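Local coordinates for FBP protein (Leishmania major, PDB 5OEZ) that probably hydrolyses fructose 1,6-bisphosphate to fructose 6-phosphate and phosphate, a magnesium-dependent step of carbohydrate synthesis, working as a homotetramer, at residues 204-216 with 319-331. Residues are numbered along the deposited sequence; the frame is centred on the assembly and turned at random.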
ATOM      1  N   PRO C 204     -22.451  -0.236 -10.698  1.00 51.55           N
ATOM      2  CA  PRO C 204     -23.501   0.770 -10.926  1.00 48.17           C
ATOM      3  C   PRO C 204     -24.891   0.126 -10.916  1.00 51.24           C
ATOM      4  O   PRO C 204     -25.029  -1.003 -11.362  1.00 49.46           O
ATOM      5  CB  PRO C 204     -23.166   1.314 -12.313  1.00 47.66           C
ATOM      6  CG  PRO C 204     -22.468   0.169 -12.994  1.00 50.64           C
ATOM      7  CD  PRO C 204     -21.739  -0.603 -11.941  1.00 50.17           C
ATOM      8  N   HIS C 205     -25.893   0.841 -10.403  1.00 52.16           N
ATOM      9  CA  HIS C 205     -27.291   0.410 -10.448  1.00 54.51           C
ATOM     10  C   HIS C 205     -27.499  -0.995  -9.855  1.00 51.87           C
ATOM     11  O   HIS C 205     -27.957  -1.911 -10.531  1.00 51.33           O
ATOM     12  CB  HIS C 205     -27.826   0.495 -11.883  1.00 59.25           C
ATOM     13  CG  HIS C 205     -27.686   1.856 -12.500  1.00 83.89           C
ATOM     14  ND1 HIS C 205     -28.120   3.011 -11.878  1.00 99.42           N
ATOM     15  CD2 HIS C 205     -27.169   2.242 -13.690  1.00 87.53           C
ATOM     16  CE1 HIS C 205     -27.866   4.049 -12.656  1.00 87.47           C
ATOM     17  NE2 HIS C 205     -27.291   3.610 -13.761  1.00 95.35           N
ATOM     18  N   ILE C 206     -27.160  -1.138  -8.579  1.00 48.09           N
ATOM     19  CA  ILE C 206     -27.374  -2.391  -7.866  1.00 45.01           C
ATOM     20  C   ILE C 206     -28.874  -2.676  -7.736  1.00 48.13           C
ATOM     21  O   ILE C 206     -29.632  -1.820  -7.275  1.00 47.11           O
ATOM     22  CB  ILE C 206     -26.745  -2.364  -6.463  1.00 45.26           C
ATOM     23  CG1 ILE C 206     -25.225  -2.297  -6.578  1.00 42.22           C
ATOM     24  CG2 ILE C 206     -27.163  -3.596  -5.665  1.00 42.03           C
ATOM     25  CD1 ILE C 206     -24.500  -2.082  -5.277  1.00 44.27           C
ATOM     26  N   SER C 207     -29.279  -3.872  -8.163  1.00 50.03           N
ATOM     27  CA  SER C 207     -30.667  -4.318  -8.105  1.00 58.63           C
ATOM     28  C   SER C 207     -30.705  -5.628  -7.342  1.00 51.06           C
ATOM     29  O   SER C 207     -30.107  -6.603  -7.795  1.00 44.25           O
ATOM     30  CB  SER C 207     -31.231  -4.571  -9.511  1.00 55.85           C
ATOM     31  OG  SER C 207     -31.411  -3.376 -10.236  1.00 86.23           O
ATOM     32  N   ILE C 208     -31.420  -5.656  -6.220  1.00 50.27           N
ATOM     33  CA  ILE C 208     -31.600  -6.902  -5.434  1.00 53.37           C
ATOM     34  C   ILE C 208     -32.585  -7.789  -6.207  1.00 48.50           C
ATOM     35  O   ILE C 208     -33.661  -7.335  -6.580  1.00 49.51           O
ATOM     36  CB  ILE C 208     -32.217  -6.721  -3.991  1.00 55.34           C
ATOM     37  CG1 ILE C 208     -31.549  -5.656  -3.105  1.00 65.72           C
ATOM     38  CG2 ILE C 208     -32.202  -8.044  -3.199  1.00 52.31           C
ATOM     39  CD1 ILE C 208     -32.346  -5.335  -1.850  1.00 90.05           C
ATOM     40  N   PRO C 209     -32.223  -9.055  -6.459  1.00 46.13           N
ATOM     41  CA  PRO C 209     -33.183  -9.963  -7.113  1.00 48.19           C
ATOM     42  C   PRO C 209     -34.520 -10.075  -6.363  1.00 49.73           C
ATOM     43  O   PRO C 209     -34.532  -9.991  -5.146  1.00 45.17           O
ATOM     44  CB  PRO C 209     -32.456 -11.313  -7.093  1.00 52.53           C
ATOM     45  CG  PRO C 209     -30.991 -10.969  -7.016  1.00 49.22           C
ATOM     46  CD  PRO C 209     -30.905  -9.692  -6.239  1.00 47.05           C
ATOM     47  N   LYS C 210     -35.616 -10.244  -7.095  1.00 50.31           N
ATOM     48  CA  LYS C 210     -36.937 -10.329  -6.486  1.00 60.17           C
ATOM     49  C   LYS C 210     -37.091 -11.567  -5.602  1.00 55.55           C
ATOM     50  O   LYS C 210     -37.816 -11.506  -4.610  1.00 60.41           O
ATOM     51  CB  LYS C 210     -38.074 -10.230  -7.519  1.00 56.08           C
ATOM     52  CG  LYS C 210     -38.205 -11.420  -8.453  1.00 76.37           C
ATOM     53  CD  LYS C 210     -39.195 -11.150  -9.572  1.00 87.93           C
ATOM     54  CE  LYS C 210     -39.426 -12.391 -10.438  1.00 94.08           C
ATOM     55  NZ  LYS C 210     -40.525 -12.221 -11.434  1.00 95.81           N
ATOM     56  N   LYS C 211     -36.430 -12.669  -5.953  1.00 49.26           N
ATOM     57  CA  LYS C 211     -36.333 -13.825  -5.061  1.00 51.52           C
ATOM     58  C   LYS C 211     -34.955 -14.484  -5.091  1.00 56.70           C
ATOM     59  O   LYS C 211     -34.234 -14.404  -6.079  1.00 63.01           O
ATOM     60  CB  LYS C 211     -37.410 -14.860  -5.373  1.00 63.97           C
ATOM     61  CG  LYS C 211     -37.298 -15.543  -6.728  1.00 87.58           C
ATOM     62  CD  LYS C 211     -37.880 -16.952  -6.668  1.00 98.85           C
ATOM     63  CE  LYS C 211     -36.864 -17.943  -6.071  1.00115.14           C
ATOM     64  NZ  LYS C 211     -37.464 -19.000  -5.206  1.00107.27           N
ATOM     65  N   ARG C 212     -34.600 -15.103  -3.973  1.00 54.08           N
ATOM     66  CA  ARG C 212     -33.372 -15.866  -3.829  1.00 48.46           C
ATOM     67  C   ARG C 212     -33.447 -16.648  -2.523  1.00 47.33           C
ATOM     68  O   ARG C 212     -33.758 -16.080  -1.468  1.00 48.96           O
ATOM     69  CB  ARG C 212     -32.146 -14.945  -3.806  1.00 53.76           C
ATOM     70  CG  ARG C 212     -30.808 -15.679  -3.800  1.00 61.95           C
ATOM     71  CD  ARG C 212     -30.449 -16.250  -5.168  1.00 59.05           C
ATOM     72  NE  ARG C 212     -29.302 -17.156  -5.041  1.00 72.64           N
ATOM     73  CZ  ARG C 212     -28.013 -16.799  -5.005  1.00 70.83           C
ATOM     74  NH1 ARG C 212     -27.638 -15.529  -5.116  1.00 80.93           N
ATOM     75  NH2 ARG C 212     -27.076 -17.732  -4.864  1.00 80.28           N
ATOM     76  N   SER C 213     -33.142 -17.933  -2.579  1.00 47.19           N
ATOM     77  CA  SER C 213     -33.329 -18.830  -1.431  1.00 45.24           C
ATOM     78  C   SER C 213     -32.176 -18.810  -0.416  1.00 44.81           C
ATOM     79  O   SER C 213     -31.516 -19.827  -0.189  1.00 41.72           O
ATOM     80  CB  SER C 213     -33.549 -20.254  -1.931  1.00 47.52           C
ATOM     81  OG  SER C 213     -34.699 -20.310  -2.754  1.00 71.42           O
ATOM     82  N   ILE C 214     -31.935 -17.645   0.180  1.00 43.66           N
ATOM     83  CA  ILE C 214     -30.945 -17.474   1.238  1.00 43.90           C
ATOM     84  C   ILE C 214     -31.609 -16.691   2.354  1.00 46.26           C
ATOM     85  O   ILE C 214     -32.234 -15.659   2.098  1.00 40.90           O
ATOM     86  CB  ILE C 214     -29.687 -16.697   0.781  1.00 44.50           C
ATOM     87  CG1 ILE C 214     -29.000 -17.406  -0.387  1.00 49.08           C
ATOM     88  CG2 ILE C 214     -28.689 -16.564   1.937  1.00 46.91           C
ATOM     89  CD1 ILE C 214     -27.857 -16.614  -1.013  1.00 51.57           C
ATOM     90  N   TYR C 215     -31.449 -17.173   3.586  1.00 44.12           N
ATOM     91  CA  TYR C 215     -31.932 -16.463   4.752  1.00 42.92           C
ATOM     92  C   TYR C 215     -30.804 -16.270   5.753  1.00 43.93           C
ATOM     93  O   TYR C 215     -29.922 -17.118   5.901  1.00 40.67           O
ATOM     94  CB  TYR C 215     -33.150 -17.166   5.383  1.00 43.10           C
ATOM     95  CG  TYR C 215     -32.886 -18.431   6.125  1.00 39.44           C
ATOM     96  CD1 TYR C 215     -32.761 -19.643   5.456  1.00 48.04           C
ATOM     97  CD2 TYR C 215     -32.778 -18.440   7.518  1.00 44.31           C
ATOM     98  CE1 TYR C 215     -32.525 -20.833   6.150  1.00 47.83           C
ATOM     99  CE2 TYR C 215     -32.549 -19.626   8.223  1.00 38.89           C
ATOM    100  CZ  TYR C 215     -32.408 -20.823   7.533  1.00 44.11           C
ATOM    101  OH  TYR C 215     -32.155 -22.010   8.209  1.00 41.79           O
ATOM    102  N   SER C 216     -30.882 -15.150   6.467  1.00 48.11           N
ATOM    103  CA  SER C 216     -29.841 -14.690   7.357  1.00 41.55           C
ATOM    104  C   SER C 216     -30.490 -14.251   8.671  1.00 41.57           C
ATOM    105  O   SER C 216     -31.153 -13.200   8.744  1.00 43.58           O
ATOM    106  CB  SER C 216     -29.057 -13.559   6.664  1.00 42.62           C
ATOM    107  OG  SER C 216     -27.823 -13.276   7.306  1.00 43.18           O
ATOM    108  N   PRO C 319     -37.422  -3.965  15.148  1.00 51.70           N
ATOM    109  CA  PRO C 319     -37.009  -5.150  14.395  1.00 46.29           C
ATOM    110  C   PRO C 319     -36.971  -4.853  12.906  1.00 40.96           C
ATOM    111  O   PRO C 319     -37.504  -3.835  12.462  1.00 48.11           O
ATOM    112  CB  PRO C 319     -38.122  -6.162  14.693  1.00 47.80           C
ATOM    113  CG  PRO C 319     -39.324  -5.320  14.889  1.00 57.55           C
ATOM    114  CD  PRO C 319     -38.852  -4.037  15.527  1.00 50.12           C
ATOM    115  N   VAL C 320     -36.317  -5.718  12.131  1.00 44.50           N
ATOM    116  CA  VAL C 320     -36.195  -5.515  10.683  1.00 45.59           C
ATOM    117  C   VAL C 320     -36.332  -6.840   9.937  1.00 40.20           C
ATOM    118  O   VAL C 320     -35.831  -7.873  10.390  1.00 37.41           O
ATOM    119  CB  VAL C 320     -34.839  -4.829  10.262  1.00 48.96           C
ATOM    120  CG1 VAL C 320     -34.665  -3.471  10.940  1.00 48.75           C
ATOM    121  CG2 VAL C 320     -33.639  -5.720  10.562  1.00 45.46           C
ATOM    122  N   TYR C 321     -36.977  -6.761   8.777  1.00 34.40           N
ATOM    123  CA  TYR C 321     -37.051  -7.819   7.793  1.00 36.37           C
ATOM    124  C   TYR C 321     -36.747  -7.163   6.442  1.00 34.42           C
ATOM    125  O   TYR C 321     -37.579  -6.437   5.889  1.00 44.72           O
ATOM    126  CB  TYR C 321     -38.445  -8.462   7.822  1.00 33.62           C
ATOM    127  CG  TYR C 321     -38.930  -8.741   9.224  1.00 33.72           C
ATOM    128  CD1 TYR C 321     -39.664  -7.785   9.913  1.00 39.95           C
ATOM    129  CD2 TYR C 321     -38.611  -9.926   9.885  1.00 38.13           C
ATOM    130  CE1 TYR C 321     -40.086  -8.008  11.203  1.00 37.28           C
ATOM    131  CE2 TYR C 321     -39.033 -10.158  11.183  1.00 37.15           C
ATOM    132  CZ  TYR C 321     -39.785  -9.206  11.832  1.00 35.81           C
ATOM    133  OH  TYR C 321     -40.217  -9.390  13.126  1.00 38.71           O
ATOM    134  N   PHE C 322     -35.539  -7.406   5.939  1.00 38.55           N
ATOM    135  CA  PHE C 322     -34.989  -6.734   4.749  1.00 40.80           C
ATOM    136  C   PHE C 322     -34.641  -7.738   3.661  1.00 39.22           C
ATOM    137  O   PHE C 322     -34.035  -8.760   3.942  1.00 34.57           O
ATOM    138  CB  PHE C 322     -33.652  -6.035   5.072  1.00 46.25           C
ATOM    139  CG  PHE C 322     -33.753  -4.770   5.889  1.00 48.77           C
ATOM    140  CD1 PHE C 322     -34.960  -4.187   6.246  1.00 66.57           C
ATOM    141  CD2 PHE C 322     -32.593  -4.137   6.281  1.00 63.47           C
ATOM    142  CE1 PHE C 322     -34.988  -3.017   6.994  1.00 65.91           C
ATOM    143  CE2 PHE C 322     -32.612  -2.957   7.011  1.00 64.50           C
ATOM    144  CZ  PHE C 322     -33.809  -2.394   7.370  1.00 60.13           C
ATOM    145  N   GLY C 323     -34.935  -7.398   2.413  1.00 40.59           N
ATOM    146  CA  GLY C 323     -34.275  -8.042   1.288  1.00 41.31           C
ATOM    147  C   GLY C 323     -35.106  -8.118   0.035  1.00 41.45           C
ATOM    148  O   GLY C 323     -35.888  -7.201  -0.277  1.00 40.78           O
ATOM    149  N   SER C 324     -34.905  -9.227  -0.683  1.00 41.89           N
ATOM    150  CA  SER C 324     -35.641  -9.541  -1.892  1.00 39.82           C
ATOM    151  C   SER C 324     -37.132  -9.424  -1.613  1.00 48.22           C
ATOM    152  O   SER C 324     -37.625  -9.900  -0.582  1.00 39.15           O
ATOM    153  CB  SER C 324     -35.296 -10.957  -2.343  1.00 45.69           C
ATOM    154  OG  SER C 324     -33.923 -11.075  -2.679  1.00 39.98           O
ATOM    155  N   ARG C 325     -37.852  -8.798  -2.536  1.00 41.01           N
ATOM    156  CA  ARG C 325     -39.227  -8.429  -2.264  1.00 48.47           C
ATOM    157  C   ARG C 325     -40.164  -9.629  -2.053  1.00 46.86           C
ATOM    158  O   ARG C 325     -41.012  -9.585  -1.174  1.00 48.67           O
ATOM    159  CB  ARG C 325     -39.770  -7.398  -3.278  1.00 45.99           C
ATOM    160  CG  ARG C 325     -39.786  -7.785  -4.740  1.00 61.71           C
ATOM    161  CD  ARG C 325     -40.334  -6.667  -5.656  1.00 71.43           C
ATOM    162  NE  ARG C 325     -39.996  -6.878  -7.080  1.00 95.26           N
ATOM    163  CZ  ARG C 325     -40.744  -7.539  -7.973  1.00 92.63           C
ATOM    164  NH1 ARG C 325     -41.912  -8.082  -7.627  1.00 89.46           N
ATOM    165  NH2 ARG C 325     -40.318  -7.667  -9.235  1.00 95.70           N
ATOM    166  N   GLN C 326     -40.017 -10.681  -2.841  1.00 49.61           N
ATOM    167  CA  GLN C 326     -40.828 -11.882  -2.662  1.00 47.72           C
ATOM    168  C   GLN C 326     -40.459 -12.666  -1.408  1.00 48.41           C
ATOM    169  O   GLN C 326     -41.317 -13.301  -0.829  1.00 50.41           O
ATOM    170  CB  GLN C 326     -40.773 -12.779  -3.892  1.00 56.39           C
ATOM    171  CG  GLN C 326     -41.458 -12.140  -5.102  1.00 59.68           C
ATOM    172  CD  GLN C 326     -41.372 -12.981  -6.358  1.00 61.07           C
ATOM    173  OE1 GLN C 326     -40.898 -14.126  -6.337  1.00 77.17           O
ATOM    174  NE2 GLN C 326     -41.841 -12.424  -7.458  1.00 73.43           N
ATOM    175  N   GLU C 327     -39.205 -12.599  -0.973  1.00 50.47           N
ATOM    176  CA  GLU C 327     -38.803 -13.262   0.273  1.00 43.37           C
ATOM    177  C   GLU C 327     -39.366 -12.558   1.502  1.00 41.11           C
ATOM    178  O   GLU C 327     -39.832 -13.211   2.430  1.00 44.10           O
ATOM    179  CB  GLU C 327     -37.272 -13.351   0.392  1.00 44.66           C
ATOM    180  CG  GLU C 327     -36.568 -14.093  -0.740  1.00 46.72           C
ATOM    181  CD  GLU C 327     -36.980 -15.550  -0.891  1.00 55.87           C
ATOM    182  OE1 GLU C 327     -37.447 -16.178   0.104  1.00 70.57           O
ATOM    183  OE2 GLU C 327     -36.818 -16.077  -2.018  1.00 57.77           O
ATOM    184  N   VAL C 328     -39.338 -11.225   1.501  1.00 46.69           N
ATOM    185  CA  VAL C 328     -39.985 -10.439   2.565  1.00 46.37           C
ATOM    186  C   VAL C 328     -41.508 -10.635   2.569  1.00 39.61           C
ATOM    187  O   VAL C 328     -42.096 -10.693   3.638  1.00 44.08           O
ATOM    188  CB  VAL C 328     -39.635  -8.941   2.495  1.00 38.39           C
ATOM    189  CG1 VAL C 328     -40.408  -8.135   3.533  1.00 37.59           C
ATOM    190  CG2 VAL C 328     -38.155  -8.758   2.726  1.00 43.00           C
ATOM    191  N   ASP C 329     -42.139 -10.745   1.389  1.00 46.27           N
ATOM    192  CA  ASP C 329     -43.603 -11.052   1.297  1.00 50.36           C
ATOM    193  C   ASP C 329     -43.953 -12.416   1.913  1.00 48.83           C
ATOM    194  O   ASP C 329     -44.945 -12.522   2.603  1.00 51.50           O
ATOM    195  CB  ASP C 329     -44.124 -11.030  -0.151  1.00 50.45           C
ATOM    196  CG  ASP C 329     -44.121  -9.624  -0.779  1.00 56.89           C
ATOM    197  OD1 ASP C 329     -44.047  -8.615  -0.046  1.00 54.78           O
ATOM    198  OD2 ASP C 329     -44.157  -9.536  -2.029  1.00 65.46           O
ATOM    199  N   LEU C 330     -43.118 -13.436   1.682  1.00 45.83           N
ATOM    200  CA  LEU C 330     -43.357 -14.761   2.245  1.00 52.49           C
ATOM    201  C   LEU C 330     -43.273 -14.710   3.772  1.00 48.14           C
ATOM    202  O   LEU C 330     -44.107 -15.285   4.449  1.00 44.66           O
ATOM    203  CB  LEU C 330     -42.366 -15.790   1.682  1.00 48.63           C
ATOM    204  CG  LEU C 330     -42.452 -17.225   2.226  1.00 53.86           C
ATOM    205  CD1 LEU C 330     -43.759 -17.849   1.804  1.00 53.64           C
ATOM    206  CD2 LEU C 330     -41.281 -18.086   1.768  1.00 53.15           C
ATOM    207  N   CYS C 331     -42.278 -13.989   4.282  1.00 46.53           N
ATOM    208  CA  CYS C 331     -42.093 -13.774   5.713  1.00 47.61           C
ATOM    209  C   CYS C 331     -43.302 -13.074   6.334  1.00 45.83           C
ATOM    210  O   CYS C 331     -43.830 -13.512   7.342  1.00 47.51           O
ATOM    211  CB  CYS C 331     -40.817 -12.951   5.950  1.00 45.17           C
ATOM    212  SG  CYS C 331     -40.381 -12.603   7.663  1.00 48.12           S
TER
HETATM  213  O   HOH W   1     -36.286  -7.479  -4.713  1.00 38.85           O
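S324 and Q326 reach the loop 208-213 through two successive carbonyls, a worked example of how the first turn of a helix can hold a passing chain. The hydroxyl S324 OG donates to P209 O at 2.8 Å, tilted from that carbonyl's plane, and itself receives the amide of G264. The next carbonyl of the loop, K210 O, accepts from the amide Q326 N at 2.9 Å. A water accepts from R325 N and probably donates to P209 O, so a second amide of the helix start finds an acceptor beside the loop.

Around this polar centre lie the long side chains. K210 runs out extended next to Q326, both pointing the same way, with K210 CD 3.6 Å from Q326 NE2; nearer its root, K210 CB sits over one face of the R325 guanidinium, off its centre. Next to the serine, I208 lays CG2, the branch opposite its own backbone N, against S324 OG at 3.5 Å. E327 bends at chi2 (-61°) and brings OE2 back to the loop, where R212 N donates to it at 3.1 Å from the anti side, somewhat out of the carboxylate plane. R212 O lies equally near OE2, an acceptor facing an acceptor, while K211 NZ, 4.4 Å from OE2, may ease the charge. Y244 OH holds the other oxygen, OE1, which steadies the carboxylate, while the guanidinium of R212 leads away to Y262 O.

Further out, I208 packs on L260 of helix 252-262. The whole joins the linker from strand 198-203 into strand 214-216 to the G323-S324 junction between strand 317-323 and helix 325-338, with S324 at the N-cap position, a strand-to-helix connection at the start of the C-terminal helix in the C-terminal domain of class 1 fructose-1,6-bisphosphatases.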